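Side-chain contacts in acyl-CoA synthetase (AMP-forming)/AMP-acid ligase II-like protein (Dyadobacter fermentans, PDB 4GS5), which probably activates carboxylic acids with ATP and joins them to coenzyme A, perhaps as a medium-chain fatty acid-CoA ligase of the AMP-forming family: residues Y202-L205 against P206-Y210; V258-L262 against D263-Q267. All coordinates share one frame; numbering follows the deposited sequence.

Contact 1 (Y202-L205 against P206-Y210); sequences YVFL and PGIQY. With EDO (1,2-ethanediol), chain X.
A type II beta turn from L205 to I208 bends the chain sharply, closed by a weak backbone bond from I208 N to L205 O (3.3 Å). G207 takes the third position with phi 93°, where a side chain would collide with the carbonyl oxygen of P206. A water steadies the turn by donating to L205 O (2.7 Å) and to I208 O, and its oxygen also lies in plane at the edge of the Y210 ring. Beyond the turn, the rings of F204 and Y210 lie face on face in an offset stack, centroids 4.0 Å apart and planes only 4° from parallel. F204 CD2 sits over the centre of the Y210 ring, 3.4 Å from Y210 CD2, while Y210 CB makes a CH-pi contact with the F204 face, 3.8 Å from its centroid. Y210 reaches this place with CG between its backbone N and carbonyl carbon (chi1 49°). I208 CG2 approaches F204 CD1 obliquely at 4.1 Å. Further out, F204 meets the ring of F243 and the strand 217-221, and L205 packs on M68 and A72 of helix 59-72. With an alanine at F204, the Y210 ring would probably lose its stacking partner and be freer to turn, and I208 CG2 would lose its aromatic neighbour. On the outside of the turn, a 1,2-ethanediol, probably from the crystallisation liquor, donates through O2 to P206 O (2.8 Å). With its closing bond weak, the turn probably relies as well on the bridging water and on dispersion between the stacked rings.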
loop_
_atom_site.group_PDB
_atom_site.type_symbol
_atom_site.label_atom_id
_atom_site.label_comp_id
_atom_site.label_asym_id
_atom_site.label_seq_id
_atom_site.Cartn_x
_atom_site.Cartn_y
_atom_site.Cartn_z
ATOM N N TYR A 202 -3.170 -10.312 -0.265
ATOM C CA TYR A 202 -2.558 -9.918 -1.528
ATOM C C TYR A 202 -1.955 -11.182 -2.134
ATOM O O TYR A 202 -1.113 -11.818 -1.513
ATOM C CB TYR A 202 -1.460 -8.888 -1.285
ATOM C CG TYR A 202 -1.951 -7.519 -0.816
ATOM C CD1 TYR A 202 -2.368 -6.547 -1.728
ATOM C CD2 TYR A 202 -1.956 -7.195 0.527
ATOM C CE1 TYR A 202 -2.787 -5.284 -1.296
ATOM C CE2 TYR A 202 -2.370 -5.938 0.972
ATOM C CZ TYR A 202 -2.781 -4.994 0.060
ATOM O OH TYR A 202 -3.195 -3.770 0.520
ATOM N N VAL A 203 -2.369 -11.537 -3.344
ATOM C CA VAL A 203 -1.846 -12.720 -4.016
ATOM C C VAL A 203 -0.668 -12.343 -4.916
ATOM O O VAL A 203 -0.795 -11.499 -5.802
ATOM C CB VAL A 203 -2.940 -13.418 -4.833
ATOM C CG1 VAL A 203 -2.400 -14.668 -5.538
ATOM C CG2 VAL A 203 -4.136 -13.785 -3.925
ATOM N N PHE A 204 0.483 -12.961 -4.671
ATOM C CA PHE A 204 1.704 -12.671 -5.427
ATOM C C PHE A 204 1.550 -12.897 -6.932
ATOM O O PHE A 204 1.059 -13.935 -7.370
ATOM C CB PHE A 204 2.871 -13.522 -4.902
ATOM C CG PHE A 204 3.373 -13.091 -3.544
ATOM C CD1 PHE A 204 4.034 -11.866 -3.385
ATOM C CD2 PHE A 204 3.159 -13.893 -2.424
ATOM C CE1 PHE A 204 4.487 -11.457 -2.134
ATOM C CE2 PHE A 204 3.603 -13.496 -1.159
ATOM C CZ PHE A 204 4.276 -12.287 -1.008
ATOM N N LEU A 205 1.975 -11.912 -7.718
ATOM C CA LEU A 205 2.018 -12.044 -9.168
ATOM C C LEU A 205 3.029 -13.119 -9.575
ATOM O O LEU A 205 3.993 -13.376 -8.858
ATOM C CB LEU A 205 2.402 -10.704 -9.800
ATOM C CG LEU A 205 1.353 -9.602 -9.689
ATOM C CD1 LEU A 205 1.952 -8.245 -10.050
ATOM C CD2 LEU A 205 0.169 -9.920 -10.571
ATOM N N PRO A 206 2.820 -13.745 -10.741
ATOM C CA PRO A 206 3.735 -14.815 -11.154
ATOM C C PRO A 206 5.134 -14.250 -11.422
ATOM O O PRO A 206 5.257 -13.135 -11.930
ATOM C CB PRO A 206 3.109 -15.323 -12.457
ATOM C CG PRO A 206 2.391 -14.107 -13.021
ATOM C CD PRO A 206 1.901 -13.332 -11.822
ATOM N N GLY A 207 6.166 -15.002 -11.071
ATOM C CA GLY A 207 7.530 -14.572 -11.315
ATOM C C GLY A 207 8.143 -13.846 -10.138
ATOM O O GLY A 207 9.336 -13.553 -10.135
ATOM N N ILE A 208 7.326 -13.556 -9.133
ATOM C CA ILE A 208 7.814 -12.959 -7.904
ATOM C C ILE A 208 8.256 -14.048 -6.927
ATOM O O ILE A 208 7.497 -14.970 -6.636
ATOM C CB ILE A 208 6.719 -12.107 -7.227
ATOM C CG1 ILE A 208 6.262 -10.976 -8.148
ATOM C CG2 ILE A 208 7.212 -11.538 -5.912
ATOM C CD1 ILE A 208 7.389 -9.996 -8.551
ATOM N N GLN A 209 9.484 -13.952 -6.427
ATOM C CA GLN A 209 9.930 -14.820 -5.335
ATOM C C GLN A 209 9.755 -14.022 -4.046
ATOM O O GLN A 209 9.989 -12.805 -4.029
ATOM C CB GLN A 209 11.395 -15.237 -5.521
ATOM C CG GLN A 209 11.652 -16.070 -6.773
ATOM C CD GLN A 209 12.488 -15.327 -7.810
ATOM O OE1 GLN A 209 12.059 -15.134 -8.952
ATOM N NE2 GLN A 209 13.692 -14.907 -7.415
ATOM N N TYR A 210 9.342 -14.697 -2.976
ATOM C CA TYR A 210 8.934 -14.010 -1.742
ATOM C C TYR A 210 9.312 -14.809 -0.501
ATOM O O TYR A 210 9.545 -16.017 -0.570
ATOM C CB TYR A 210 7.424 -13.729 -1.748
ATOM C CG TYR A 210 6.596 -14.944 -2.122
ATOM C CD1 TYR A 210 6.243 -15.886 -1.161
ATOM C CD2 TYR A 210 6.181 -15.158 -3.435
ATOM C CE1 TYR A 210 5.498 -17.010 -1.494
ATOM C CE2 TYR A 210 5.430 -16.284 -3.779
ATOM C CZ TYR A 210 5.091 -17.196 -2.799
ATOM O OH TYR A 210 4.355 -18.309 -3.122
HETATM C C1 EDO X . 4.495 -14.053 -16.290
HETATM O O1 EDO X . 3.649 -13.611 -17.352
HETATM C C2 EDO X . 5.153 -12.831 -15.666
HETATM O O2 EDO X . 6.027 -13.221 -14.597
HETATM O O HOH W 1 4.924 -15.486 -7.511
#

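Contact 2 (V258-L262 against D263-Q267); sequences VKIVL and DQIDQ
V261 and Q264 meet because V261 sets CG1 anti to its backbone N (chi1 -176°), which leaves CG2 anti to the carbonyl carbon, while Q264 turns CG away from its own carbonyl carbon (chi1 -70°) and stays extended beyond it. The motif is a strand-to-helix junction: V261 ends strand 258-261 and is the N-cap residue of helix 262-276. V261 O accepts I265 N at 3.1 Å, and Q264 N more weakly. The next bond runs from D266 N to L262 O (2.9 Å). Across the side chains, the Q264 amide leans obliquely over the valine, its CD 3.8 Å from V261 CB. D263 lies alongside V261, both pointing the same way, and its OD2 comes 3.1 Å from V261 CG1 while accepting a bond from N251 ND2. D266 OD1 likewise accepts from C284 N, linking the helix to strand 282-289. On the buried side, I260 CG2 touches I265 CG2 at 4.2 Å, and L262 and I265 both rest on L296 of strand 295-301. A water joins the strand end to the glutamine, accepting from V261 N at 3.0 Å and donating weakly to Q264 OE1 at 3.4 Å.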
loop_
_atom_site.group_PDB
_atom_site.type_symbol
_atom_site.label_atom_id
_atom_site.label_comp_id
_atom_site.label_asym_id
_atom_site.label_seq_id
_atom_site.Cartn_x
_atom_site.Cartn_y
_atom_site.Cartn_z
ATOM N N VAL A 258 -1.138 -14.667 20.769
ATOM C CA VAL A 258 -2.044 -13.549 20.508
ATOM C C VAL A 258 -1.242 -12.297 20.065
ATOM O O VAL A 258 -0.373 -11.809 20.786
ATOM C CB VAL A 258 -2.900 -13.201 21.739
ATOM C CG1 VAL A 258 -3.692 -11.910 21.482
ATOM C CG2 VAL A 258 -3.869 -14.352 22.063
ATOM N N LYS A 259 -1.523 -11.798 18.867
ATOM C CA LYS A 259 -0.812 -10.626 18.369
ATOM C C LYS A 259 -1.418 -9.358 18.964
ATOM O O LYS A 259 -2.633 -9.157 18.921
ATOM C CB LYS A 259 -0.866 -10.578 16.838
ATOM C CG LYS A 259 0.356 -11.167 16.145
ATOM C CD LYS A 259 0.354 -12.677 16.111
ATOM C CE LYS A 259 1.618 -13.208 15.406
ATOM N NZ LYS A 259 1.556 -13.120 13.907
ATOM N N ILE A 260 -0.557 -8.507 19.508
ATOM C CA ILE A 260 -0.976 -7.264 20.150
ATOM C C ILE A 260 -0.227 -6.071 19.556
ATOM O O ILE A 260 1.010 -6.064 19.504
ATOM C CB ILE A 260 -0.681 -7.313 21.670
ATOM C CG1 ILE A 260 -1.563 -8.374 22.337
ATOM C CG2 ILE A 260 -0.931 -5.953 22.326
ATOM C CD1 ILE A 260 -1.061 -8.715 23.773
ATOM N N VAL A 261 -0.977 -5.066 19.123
ATOM C CA VAL A 261 -0.394 -3.861 18.526
ATOM C C VAL A 261 -0.133 -2.855 19.651
ATOM O O VAL A 261 -1.065 -2.459 20.361
ATOM C CB VAL A 261 -1.324 -3.253 17.455
ATOM C CG1 VAL A 261 -0.653 -2.048 16.761
ATOM C CG2 VAL A 261 -1.737 -4.306 16.413
ATOM N N LEU A 262 1.128 -2.460 19.839
ATOM C CA LEU A 262 1.471 -1.664 21.021
ATOM C C LEU A 262 0.725 -0.329 21.109
ATOM O O LEU A 262 0.205 0.021 22.167
ATOM C CB LEU A 262 2.977 -1.442 21.126
ATOM C CG LEU A 262 3.757 -2.734 21.422
ATOM C CD1 LEU A 262 5.259 -2.492 21.229
ATOM C CD2 LEU A 262 3.448 -3.278 22.829
ATOM N N ASP A 263 0.656 0.404 20.006
ATOM C CA ASP A 263 0.017 1.716 20.051
ATOM C C ASP A 263 -1.492 1.591 20.269
ATOM O O ASP A 263 -2.118 2.491 20.822
ATOM C CB ASP A 263 0.368 2.589 18.828
ATOM C CG ASP A 263 -0.388 2.194 17.564
ATOM O OD1 ASP A 263 -1.111 3.050 17.007
ATOM O OD2 ASP A 263 -0.240 1.040 17.103
ATOM N N GLN A 264 -2.070 0.464 19.864
ATOM C CA GLN A 264 -3.501 0.246 20.102
ATOM C C GLN A 264 -3.771 -0.029 21.568
ATOM O O GLN A 264 -4.722 0.497 22.145
ATOM C CB GLN A 264 -4.050 -0.891 19.241
ATOM C CG GLN A 264 -4.119 -0.546 17.771
ATOM C CD GLN A 264 -4.739 -1.652 16.941
ATOM O OE1 GLN A 264 -5.150 -2.694 17.467
ATOM N NE2 GLN A 264 -4.810 -1.432 15.627
ATOM N N ILE A 265 -2.946 -0.866 22.177
ATOM C CA ILE A 265 -3.127 -1.120 23.600
ATOM C C ILE A 265 -2.844 0.168 24.384
ATOM O O ILE A 265 -3.519 0.460 25.376
ATOM C CB ILE A 265 -2.310 -2.349 24.108
ATOM C CG1 ILE A 265 -2.773 -2.734 25.507
ATOM C CG2 ILE A 265 -0.815 -2.099 24.085
ATOM C CD1 ILE A 265 -4.175 -3.324 25.505
ATOM N N ASP A 266 -1.883 0.964 23.902
ATOM C CA ASP A 266 -1.568 2.246 24.534
ATOM C C ASP A 266 -2.796 3.162 24.552
ATOM O O ASP A 266 -3.075 3.807 25.567
ATOM C CB ASP A 266 -0.416 2.950 23.815
ATOM C CG ASP A 266 0.942 2.597 24.391
ATOM O OD1 ASP A 266 0.992 1.910 25.433
ATOM O OD2 ASP A 266 1.967 3.022 23.812
ATOM N N GLN A 267 -3.527 3.216 23.435
ATOM C CA GLN A 267 -4.711 4.077 23.340
ATOM C C GLN A 267 -5.767 3.637 24.342
ATOM O O GLN A 267 -6.423 4.464 24.962
ATOM C CB GLN A 267 -5.317 4.081 21.923
ATOM C CG GLN A 267 -4.369 4.554 20.815
ATOM C CD GLN A 267 -5.019 4.544 19.429
ATOM O OE1 GLN A 267 -6.163 4.109 19.265
ATOM N NE2 GLN A 267 -4.286 5.030 18.425
HETATM O O HOH W 2 -3.939 -4.998 19.578
#

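Overall arrangement
Both contacts are local, each joining neighbours in sequence, and they follow in series along the chain without nesting or crossing. Contact 1 comes first and closes the short loop between strands 202-204 and 209-212; it brings together strands 187-192 and 217-221 and helix 59-72. The chain then passes through strands 217-221, 230-238 and 242-248 and the hairpin of 252-255 with 258-261. Contact 2 marks the step from that hairpin into helix 262-276, which lies against strands 282-289 and 295-301. The two centres are about 30 Å apart, and their nearest atoms, about 15 Å apart, do not touch, so the two are independent as contacts.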